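Local coordinates for pyridoxal kinase (Entamoeba histolytica, PDB 4S1H), which probably phosphorylates pyridoxal with ATP to give pyridoxal 5'-phosphate, and is seen here with ADP and magnesium bound, at residues Y11-V17 / H40-H44; I24-F29 / I264-K268; G211-V216 / T252-I258. One frame throughout, in Å; residues are numbered along the deposited sequence.

Overall arrangement
The chain begins in the parallel part of the central sheet. The loop after strand 5-9 meets the end of strand 33-41, and interaction 1 closes a short loop that contains helix 18-28. Interaction 2 starts on that helix, so its segments alternate with those of interaction 1 and the two cross; F16 and I24 touch between them. Its partner, 264-268, follows helix 234-250 far along the chain. Interaction 3 falls within this long loop. It joins the ADP-binding loop 211-216 to 252-258, across helices 216-229 and 234-250. Interactions 1 and 3 touch as well: H44 reaches A256, and F16 reaches E257. The second subunit borders all three.

Interaction 1: Y11-V17 / H40-H44; sequences YVCSGFV and HLANH
Y11 and H40 lie side by side in a ribokinase-like fold, beside the second subunit, where the loop after strand 5-9 runs along the end of strand 33-41. Their rings meet rim to rim, with planes at 49° and centroids 5.9 Å apart. With chi1 at 179° the H40 imidazole extends opposite the backbone N and swings back to the loop. C13 then brings its sulfur obliquely to the same imidazole, with SG 3.5 Å from H40 NE2. The polar ends of both rings turn to the second subunit: Y11 OH bonds F35 O there, and H40 NE2 bonds L37 N.

A single beta bridge, V12 with L41, sets the backbones. L41 N gives a hydrogen bond to Y11 O, and C13 N donates to L41 O at 2.8 Å. S14 N continues the pairing to A42 O. V12 CG1 lies over the backbone of N43, 3.5 Å from N43 C. Farther on, V17 crosses H44 at about a right angle. V17 lies near S10, which binds pyridoxal 5'-phosphate in another structure of this protein. One water bridges the two loops: it donates to S14 O and accepts from H44 N, 2.8 Å from each.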
loop_
_atom_site.group_PDB
_atom_site.type_symbol
_atom_site.label_atom_id
_atom_site.label_comp_id
_atom_site.label_asym_id
_atom_site.label_seq_id
_atom_site.Cartn_x
_atom_site.Cartn_y
_atom_site.Cartn_z
ATOM N N TYR A 11 -0.398 0.998 -9.126
ATOM C CA TYR A 11 -1.204 0.521 -8.013
ATOM C C TYR A 11 -2.382 -0.298 -8.534
ATOM O O TYR A 11 -3.041 0.120 -9.496
ATOM C CB TYR A 11 -1.694 1.697 -7.154
ATOM C CG TYR A 11 -2.550 1.245 -6.015
ATOM C CD1 TYR A 11 -1.983 0.868 -4.830
ATOM C CD2 TYR A 11 -3.933 1.149 -6.151
ATOM C CE1 TYR A 11 -2.738 0.393 -3.782
ATOM C CE2 TYR A 11 -4.725 0.698 -5.099
ATOM C CZ TYR A 11 -4.117 0.354 -3.911
ATOM O OH TYR A 11 -4.842 -0.121 -2.844
ATOM N N VAL A 12 -2.622 -1.438 -7.881
ATOM C CA VAL A 12 -3.825 -2.265 -8.066
ATOM C C VAL A 12 -4.548 -2.459 -6.738
ATOM O O VAL A 12 -3.899 -2.672 -5.716
ATOM C CB VAL A 12 -3.518 -3.660 -8.670
ATOM C CG1 VAL A 12 -3.110 -3.475 -10.112
ATOM C CG2 VAL A 12 -2.428 -4.402 -7.876
ATOM N N CYS A 13 -5.872 -2.354 -6.766
ATOM C CA CYS A 13 -6.705 -2.524 -5.542
ATOM C C CYS A 13 -6.730 -3.942 -5.005
ATOM O O CYS A 13 -6.769 -4.180 -3.805
ATOM C CB CYS A 13 -8.145 -2.069 -5.790
ATOM S SG CYS A 13 -8.275 -0.358 -6.316
ATOM N N SER A 14 -6.668 -4.907 -5.926
ATOM C CA SER A 14 -6.641 -6.320 -5.633
ATOM C C SER A 14 -5.411 -6.903 -6.306
ATOM O O SER A 14 -5.011 -6.464 -7.406
ATOM C CB SER A 14 -7.872 -6.976 -6.200
ATOM O OG SER A 14 -7.943 -8.363 -5.908
ATOM N N GLY A 15 -4.805 -7.845 -5.621
ATOM C CA GLY A 15 -3.540 -8.414 -6.085
ATOM C C GLY A 15 -2.294 -7.584 -5.893
ATOM O O GLY A 15 -2.270 -6.586 -5.175
ATOM N N PHE A 16 -1.213 -8.007 -6.538
ATOM C CA PHE A 16 0.127 -7.571 -6.158
ATOM C C PHE A 16 0.965 -7.308 -7.408
ATOM O O PHE A 16 1.506 -8.226 -8.038
ATOM C CB PHE A 16 0.775 -8.604 -5.218
ATOM C CG PHE A 16 -0.172 -9.140 -4.172
ATOM C CD1 PHE A 16 -0.546 -8.354 -3.105
ATOM C CD2 PHE A 16 -0.769 -10.395 -4.322
ATOM C CE1 PHE A 16 -1.462 -8.823 -2.165
ATOM C CE2 PHE A 16 -1.682 -10.879 -3.385
ATOM C CZ PHE A 16 -2.030 -10.083 -2.299
ATOM N N VAL A 17 1.056 -6.036 -7.756
ATOM C CA VAL A 17 2.066 -5.514 -8.705
ATOM C C VAL A 17 2.549 -4.163 -8.212
ATOM O O VAL A 17 1.938 -3.576 -7.300
ATOM C CB VAL A 17 1.533 -5.389 -10.159
ATOM C CG1 VAL A 17 1.112 -6.746 -10.702
ATOM C CG2 VAL A 17 0.391 -4.396 -10.255
ATOM N N HIS A 40 -4.321 3.885 -10.717
ATOM C CA HIS A 40 -5.261 3.346 -9.729
ATOM C C HIS A 40 -6.188 2.380 -10.465
ATOM O O HIS A 40 -7.250 2.773 -10.953
ATOM C CB HIS A 40 -6.014 4.496 -9.045
ATOM C CG HIS A 40 -7.020 4.057 -8.016
ATOM N ND1 HIS A 40 -8.148 4.795 -7.730
ATOM C CD2 HIS A 40 -7.080 2.970 -7.209
ATOM C CE1 HIS A 40 -8.859 4.193 -6.798
ATOM N NE2 HIS A 40 -8.239 3.092 -6.456
ATOM N N LEU A 41 -5.772 1.110 -10.546
ATOM C CA LEU A 41 -6.523 0.086 -11.256
ATOM C C LEU A 41 -7.135 -0.909 -10.290
ATOM O O LEU A 41 -6.616 -1.125 -9.207
ATOM C CB LEU A 41 -5.605 -0.702 -12.185
ATOM C CG LEU A 41 -4.743 0.172 -13.100
ATOM C CD1 LEU A 41 -3.812 -0.705 -13.914
ATOM C CD2 LEU A 41 -5.618 1.005 -14.014
ATOM N N ALA A 42 -8.215 -1.537 -10.698
ATOM C CA ALA A 42 -8.863 -2.561 -9.881
ATOM C C ALA A 42 -7.980 -3.767 -9.669
ATOM O O ALA A 42 -7.929 -4.339 -8.603
ATOM C CB ALA A 42 -10.146 -3.013 -10.540
ATOM N N ASN A 43 -7.304 -4.166 -10.758
ATOM C CA ASN A 43 -6.530 -5.402 -10.789
ATOM C C ASN A 43 -5.492 -5.290 -11.916
ATOM O O ASN A 43 -5.496 -4.321 -12.661
ATOM C CB ASN A 43 -7.468 -6.593 -10.996
ATOM C CG ASN A 43 -8.511 -6.349 -12.079
ATOM O OD1 ASN A 43 -9.694 -6.121 -11.797
ATOM N ND2 ASN A 43 -8.064 -6.369 -13.344
ATOM N N HIS A 44 -4.573 -6.236 -12.007
ATOM C CA HIS A 44 -3.535 -6.099 -13.021
ATOM C C HIS A 44 -4.045 -6.389 -14.443
ATOM O O HIS A 44 -5.177 -6.832 -14.646
ATOM C CB HIS A 44 -2.254 -6.850 -12.643
ATOM C CG HIS A 44 -2.406 -8.328 -12.574
ATOM N ND1 HIS A 44 -2.781 -9.096 -13.659
ATOM C CD2 HIS A 44 -2.158 -9.195 -11.569
ATOM C CE1 HIS A 44 -2.804 -10.363 -13.309
ATOM N NE2 HIS A 44 -2.423 -10.453 -12.051
HETATM O O HOH W 1 -4.251 -7.747 -9.724
#

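Interaction 2: I24-F29 / I264-K268; sequences IILDSF and IPYLK
F29 and K268 each carry CG anti to the carbonyl carbon, with chi1 at -85° and -70°. These first torsions bring the lysine CG over one face of the phenyl ring. K268 CG stands 3.7 Å from the F29 ring centroid, only 9° off the ring normal, a clear CH-pi contact. The two side chains slide past each other in opposite directions. Bends at the last two torsions of K268 fold NZ back beside the ring, 3.9 Å from F29 CD2. L267 O approaches the same ring obliquely, 3.5 Å from F29 CZ. An edge-to-face contact with W227 adds a further aromatic neighbour to F29.

Most of the rest is aliphatic packing between the end of helix 18-28 and the loop that follows helix 234-250. I24 and I264 cross at about a right angle, with I24 CG2 3.8 Å from I264 CG1. L267 points toward the helix, and its CD1 methyl reaches both I24 CG2 and I25 CG1. S28 also points across the contact. Its polar OG lies against carbons, 3.7 Å from both L267 CB and L267 CD1, and makes no hydrogen bond across the contact. Beside it, K268 CD approaches S28 O.

Helix 216-229 packs on I25 and F29 through S226, and I24 and I264 both touch D27 of the second subunit. The contact therefore joins two distant parts of the chain near the dimer interface. No hydrogen bond spans the two segments, so cohesion here rests on aliphatic packing and on the methylenes of the solvent-exposed K268 over the phenyl face, with its ammonium folded back beside the ring.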
loop_
_atom_site.group_PDB
_atom_site.type_symbol
_atom_site.label_atom_id
_atom_site.label_comp_id
_atom_site.label_asym_id
_atom_site.label_seq_id
_atom_site.Cartn_x
_atom_site.Cartn_y
_atom_site.Cartn_z
ATOM N N ILE A 24 4.003 -3.820 0.604
ATOM C CA ILE A 24 4.046 -5.032 1.381
ATOM C C ILE A 24 5.485 -5.316 1.822
ATOM O O ILE A 24 5.736 -5.641 2.983
ATOM C CB ILE A 24 3.494 -6.233 0.586
ATOM C CG1 ILE A 24 1.992 -6.054 0.366
ATOM C CG2 ILE A 24 3.770 -7.554 1.313
ATOM C CD1 ILE A 24 1.443 -6.923 -0.753
ATOM N N ILE A 25 6.422 -5.204 0.883
ATOM C CA ILE A 25 7.803 -5.594 1.154
ATOM C C ILE A 25 8.498 -4.564 2.068
ATOM O O ILE A 25 9.072 -4.929 3.097
ATOM C CB ILE A 25 8.590 -5.866 -0.143
ATOM C CG1 ILE A 25 7.911 -7.026 -0.862
ATOM C CG2 ILE A 25 10.045 -6.152 0.188
ATOM C CD1 ILE A 25 8.249 -7.149 -2.338
ATOM N N LEU A 26 8.470 -3.303 1.675
ATOM C CA LEU A 26 9.112 -2.236 2.471
ATOM C C LEU A 26 8.462 -2.099 3.848
ATOM O O LEU A 26 9.177 -1.930 4.848
ATOM C CB LEU A 26 9.116 -0.912 1.719
ATOM C CG LEU A 26 10.035 -0.851 0.500
ATOM C CD1 LEU A 26 9.736 0.332 -0.405
ATOM C CD2 LEU A 26 11.506 -0.843 0.896
ATOM N N ASP A 27 7.147 -2.228 3.923
ATOM C CA ASP A 27 6.487 -2.263 5.261
ATOM C C ASP A 27 7.033 -3.439 6.122
ATOM O O ASP A 27 7.364 -3.260 7.304
ATOM C CB ASP A 27 4.931 -2.347 5.191
ATOM C CG ASP A 27 4.245 -1.086 4.560
ATOM O OD1 ASP A 27 4.884 -0.021 4.347
ATOM O OD2 ASP A 27 3.017 -1.176 4.242
ATOM N N SER A 28 7.170 -4.633 5.543
ATOM C CA SER A 28 7.636 -5.790 6.294
ATOM C C SER A 28 9.101 -5.654 6.759
ATOM O O SER A 28 9.479 -6.199 7.777
ATOM C CB SER A 28 7.429 -7.104 5.514
ATOM O OG SER A 28 8.662 -7.757 5.263
ATOM N N PHE A 29 9.892 -4.883 6.018
ATOM C CA PHE A 29 11.281 -4.576 6.409
ATOM C C PHE A 29 11.358 -3.343 7.313
ATOM O O PHE A 29 12.436 -2.977 7.725
ATOM C CB PHE A 29 12.186 -4.346 5.163
ATOM C CG PHE A 29 12.778 -5.601 4.549
ATOM C CD1 PHE A 29 12.065 -6.363 3.650
ATOM C CD2 PHE A 29 14.105 -5.989 4.835
ATOM C CE1 PHE A 29 12.608 -7.500 3.086
ATOM C CE2 PHE A 29 14.662 -7.130 4.265
ATOM C CZ PHE A 29 13.909 -7.893 3.386
ATOM N N ILE A 264 4.711 -13.171 3.874
ATOM C CA ILE A 264 5.316 -12.045 4.574
ATOM C C ILE A 264 6.375 -12.451 5.604
ATOM O O ILE A 264 7.419 -11.835 5.616
ATOM C CB ILE A 264 4.222 -11.103 5.179
ATOM C CG1 ILE A 264 3.641 -10.206 4.082
ATOM C CG2 ILE A 264 4.770 -10.258 6.331
ATOM C CD1 ILE A 264 2.337 -9.505 4.470
ATOM N N PRO A 265 6.162 -13.532 6.389
ATOM C CA PRO A 265 7.156 -13.980 7.385
ATOM C C PRO A 265 8.517 -14.430 6.836
ATOM O O PRO A 265 9.466 -14.535 7.610
ATOM C CB PRO A 265 6.443 -15.159 8.066
ATOM C CG PRO A 265 5.008 -14.819 7.960
ATOM C CD PRO A 265 4.859 -14.186 6.613
ATOM N N TYR A 266 8.581 -14.716 5.536
ATOM C CA TYR A 266 9.792 -15.194 4.859
ATOM C C TYR A 266 10.454 -14.102 4.027
ATOM O O TYR A 266 11.492 -14.361 3.423
ATOM C CB TYR A 266 9.481 -16.419 3.968
ATOM C CG TYR A 266 8.776 -17.517 4.726
ATOM C CD1 TYR A 266 9.471 -18.353 5.594
ATOM C CD2 TYR A 266 7.400 -17.672 4.639
ATOM C CE1 TYR A 266 8.815 -19.331 6.307
ATOM C CE2 TYR A 266 6.730 -18.640 5.351
ATOM C CZ TYR A 266 7.433 -19.465 6.198
ATOM O OH TYR A 266 6.795 -20.432 6.918
ATOM N N LEU A 267 9.906 -12.879 4.019
ATOM C CA LEU A 267 10.429 -11.840 3.147
ATOM C C LEU A 267 11.823 -11.363 3.574
ATOM O O LEU A 267 12.639 -11.034 2.701
ATOM C CB LEU A 267 9.468 -10.654 3.041
ATOM C CG LEU A 267 8.191 -10.876 2.238
ATOM C CD1 LEU A 267 7.326 -9.654 2.317
ATOM C CD2 LEU A 267 8.476 -11.175 0.760
ATOM N N LYS A 268 12.090 -11.406 4.875
ATOM C CA LYS A 268 13.381 -11.063 5.469
ATOM C C LYS A 268 14.294 -12.265 5.616
ATOM O O LYS A 268 15.298 -12.211 6.332
ATOM C CB LYS A 268 13.196 -10.398 6.845
ATOM C CG LYS A 268 12.601 -9.001 6.792
ATOM C CD LYS A 268 12.524 -8.340 8.170
ATOM C CE LYS A 268 13.863 -8.225 8.884
ATOM N NZ LYS A 268 15.073 -7.806 8.100
#

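Interaction 3: G211-V216 / T252-I258; sequences GDFTGV and TVGTAEI. With ADP (adenosine-5'-diphosphate), chain C.
F213 and T255 cross at about a right angle and lead the apolar contacts. F213 CG is anti to the carbonyl carbon (chi1 -66°), which sends the ring's CE1 corner to the 252-258 loop. There F213 CE1 meets T255 CG2 and T252 CG2; both approach the ring obliquely. T255 is poorly ordered, so its exact placement carries less weight. Its CG2 also rests 3.6 Å from G211 CA. I258 points toward the other loop and puts its CG2 methyl 3.8 Å from V216 CG1. L249 of helix 234-250 packs against F213, V216 and I258 alike.

Other carbons lie against backbone carbonyls. F213 CE1 is 3.6 Å from G254 O. I258 CG2 is 3.6 Å from T214 O, and I258 CD1 reaches G215 O.

The 211-216 loop leads into helix 216-229 through the G-V-G-D sequence that begins at G215, consistent with the GxGD signature of the ribokinase superfamily. G215 is the N-cap, at a positive phi (80°).

The nucleotide contacts lie along this loop. ADP N6 sits at the edge of the F213 ring, near its plane, 3.8 Å from F213 CD2. G211 O is 3.2 Å from ADP N6. V216 CG2 meets the base at ADP C8, 3.7 Å away. I209 N and G217 N hold the nucleotide by hydrogen bonds shortly before and just after this loop.

Polar links between the segments run through water. One water lies 2.8 Å from T214 O and equally near E257 OE1, and it accepts a bond from I258 N. E257 OE1 also takes the N-H of F16, and E257 OE2 bonds Y47 OH, so its carboxylate is held at both oxygens. T252 OG1 turns to I248 O. T214 N is buried here with no partner in the model.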
loop_
_atom_site.group_PDB
_atom_site.type_symbol
_atom_site.label_atom_id
_atom_site.label_comp_id
_atom_site.label_asym_id
_atom_site.label_seq_id
_atom_site.Cartn_x
_atom_site.Cartn_y
_atom_site.Cartn_z
ATOM N N GLY A 211 4.569 -21.757 -15.292
ATOM C CA GLY A 211 3.682 -20.594 -15.162
ATOM C C GLY A 211 4.370 -19.331 -15.634
ATOM O O GLY A 211 5.601 -19.214 -15.519
ATOM N N ASP A 212 3.579 -18.381 -16.150
ATOM C CA ASP A 212 4.044 -16.983 -16.295
ATOM C C ASP A 212 3.359 -16.168 -15.185
ATOM O O ASP A 212 2.125 -16.071 -15.119
ATOM C CB ASP A 212 3.848 -16.332 -17.681
ATOM C CG ASP A 212 4.878 -15.205 -17.965
ATOM O OD1 ASP A 212 6.097 -15.475 -18.047
ATOM O OD2 ASP A 212 4.468 -14.034 -18.123
ATOM N N PHE A 213 4.190 -15.612 -14.305
ATOM C CA PHE A 213 3.723 -14.971 -13.080
ATOM C C PHE A 213 3.740 -13.466 -13.290
ATOM O O PHE A 213 4.522 -12.935 -14.102
ATOM C CB PHE A 213 4.633 -15.364 -11.901
ATOM C CG PHE A 213 4.560 -16.825 -11.549
ATOM C CD1 PHE A 213 3.504 -17.318 -10.758
ATOM C CD2 PHE A 213 5.522 -17.722 -12.017
ATOM C CE1 PHE A 213 3.435 -18.655 -10.428
ATOM C CE2 PHE A 213 5.445 -19.067 -11.699
ATOM C CZ PHE A 213 4.399 -19.542 -10.912
ATOM N N THR A 214 2.858 -12.790 -12.555
ATOM C CA THR A 214 2.743 -11.358 -12.628
ATOM C C THR A 214 3.206 -10.770 -11.275
ATOM O O THR A 214 3.016 -11.371 -10.221
ATOM C CB THR A 214 1.291 -10.977 -12.993
ATOM O OG1 THR A 214 0.960 -11.548 -14.271
ATOM C CG2 THR A 214 1.114 -9.472 -13.053
ATOM N N GLY A 215 3.892 -9.645 -11.343
ATOM C CA GLY A 215 4.473 -9.010 -10.150
ATOM C C GLY A 215 5.785 -9.580 -9.629
ATOM O O GLY A 215 6.283 -9.171 -8.569
ATOM N N VAL A 216 6.362 -10.533 -10.343
ATOM C CA VAL A 216 7.585 -11.178 -9.840
ATOM C C VAL A 216 8.804 -10.275 -9.935
ATOM O O VAL A 216 9.621 -10.193 -9.012
ATOM C CB VAL A 216 7.858 -12.547 -10.510
ATOM C CG1 VAL A 216 6.986 -13.599 -9.880
ATOM C CG2 VAL A 216 7.650 -12.525 -12.030
ATOM N N THR A 252 3.003 -20.626 -4.461
ATOM C CA THR A 252 1.940 -19.929 -5.152
ATOM C C THR A 252 1.140 -20.939 -5.947
ATOM O O THR A 252 1.710 -21.742 -6.679
ATOM C CB THR A 252 2.525 -18.842 -6.065
ATOM O OG1 THR A 252 3.175 -17.865 -5.268
ATOM C CG2 THR A 252 1.471 -18.206 -6.919
ATOM N N VAL A 253 -0.183 -20.905 -5.784
ATOM C CA VAL A 253 -1.066 -21.894 -6.424
ATOM C C VAL A 253 -1.533 -21.502 -7.823
ATOM O O VAL A 253 -1.430 -22.327 -8.738
ATOM C CB VAL A 253 -2.231 -22.295 -5.489
ATOM C CG1 VAL A 253 -3.261 -23.150 -6.221
ATOM C CG2 VAL A 253 -1.671 -23.033 -4.275
ATOM N N GLY A 254 -2.018 -20.277 -8.013
ATOM C CA GLY A 254 -2.379 -19.835 -9.371
ATOM C C GLY A 254 -1.162 -19.356 -10.142
ATOM O O GLY A 254 -0.014 -19.553 -9.730
ATOM N N THR A 255 -1.412 -18.751 -11.292
ATOM C CA THR A 255 -0.451 -17.818 -11.880
ATOM C C THR A 255 -1.013 -16.393 -11.900
ATOM O O THR A 255 -0.271 -15.456 -12.212
ATOM C CB THR A 255 -0.006 -18.258 -13.286
ATOM O OG1 THR A 255 -1.155 -18.469 -14.109
ATOM C CG2 THR A 255 0.803 -19.549 -13.204
ATOM N N ALA A 256 -2.296 -16.245 -11.533
ATOM C CA ALA A 256 -2.979 -14.957 -11.487
ATOM C C ALA A 256 -2.277 -13.991 -10.533
ATOM O O ALA A 256 -1.988 -12.850 -10.914
ATOM C CB ALA A 256 -4.448 -15.137 -11.078
ATOM N N GLU A 257 -1.998 -14.463 -9.308
ATOM C CA GLU A 257 -1.399 -13.635 -8.241
ATOM C C GLU A 257 -0.379 -14.400 -7.402
ATOM O O GLU A 257 -0.633 -15.552 -7.028
ATOM C CB GLU A 257 -2.478 -13.117 -7.292
ATOM C CG GLU A 257 -3.571 -12.296 -7.947
ATOM C CD GLU A 257 -3.152 -10.933 -8.459
ATOM O OE1 GLU A 257 -2.005 -10.423 -8.212
ATOM O OE2 GLU A 257 -4.049 -10.313 -9.076
ATOM N N ILE A 258 0.778 -13.775 -7.151
ATOM C CA ILE A 258 1.809 -14.366 -6.297
ATOM C C ILE A 258 1.371 -14.335 -4.849
ATOM O O ILE A 258 0.615 -13.438 -4.429
ATOM C CB ILE A 258 3.198 -13.705 -6.449
ATOM C CG1 ILE A 258 3.138 -12.203 -6.154
ATOM C CG2 ILE A 258 3.757 -13.999 -7.842
ATOM C CD1 ILE A 258 4.480 -11.530 -6.102
HETATM P PB ADP C . 9.465 -9.463 -14.785
HETATM O O1B ADP C . 9.338 -10.189 -16.105
HETATM O O2B ADP C . 8.174 -9.440 -13.985
HETATM O O3B ADP C . 10.171 -8.152 -14.948
HETATM P PA ADP C . 11.261 -11.685 -14.290
HETATM O O1A ADP C . 12.630 -11.305 -14.785
HETATM O O2A ADP C . 10.377 -12.525 -15.151
HETATM O O3A ADP C . 10.452 -10.342 -13.875
HETATM O "O5'" ADP C . 11.382 -12.395 -12.880
HETATM C "C5'" ADP C . 12.065 -11.847 -11.771
HETATM C "C4'" ADP C . 12.627 -13.002 -10.992
HETATM O "O4'" ADP C . 11.561 -13.865 -10.594
HETATM C "C3'" ADP C . 13.557 -13.856 -11.847
HETATM O "O3'" ADP C . 14.910 -13.397 -11.757
HETATM C "C2'" ADP C . 13.345 -15.224 -11.275
HETATM O "O2'" ADP C . 14.166 -15.395 -10.128
HETATM C "C1'" ADP C . 11.896 -15.227 -10.820
HETATM N N9 ADP C . 10.940 -15.838 -11.773
HETATM C C8 ADP C . 10.071 -15.248 -12.606
HETATM N N7 ADP C . 9.343 -16.160 -13.297
HETATM C C5 ADP C . 9.751 -17.368 -12.887
HETATM C C6 ADP C . 9.396 -18.775 -13.189
HETATM N N6 ADP C . 8.442 -19.038 -14.106
HETATM N N1 ADP C . 10.074 -19.742 -12.535
HETATM C C2 ADP C . 11.041 -19.463 -11.616
HETATM N N3 ADP C . 11.404 -18.206 -11.289
HETATM C C4 ADP C . 10.800 -17.149 -11.883
HETATM O O HOH W 2 0.713 -10.992 -8.609
#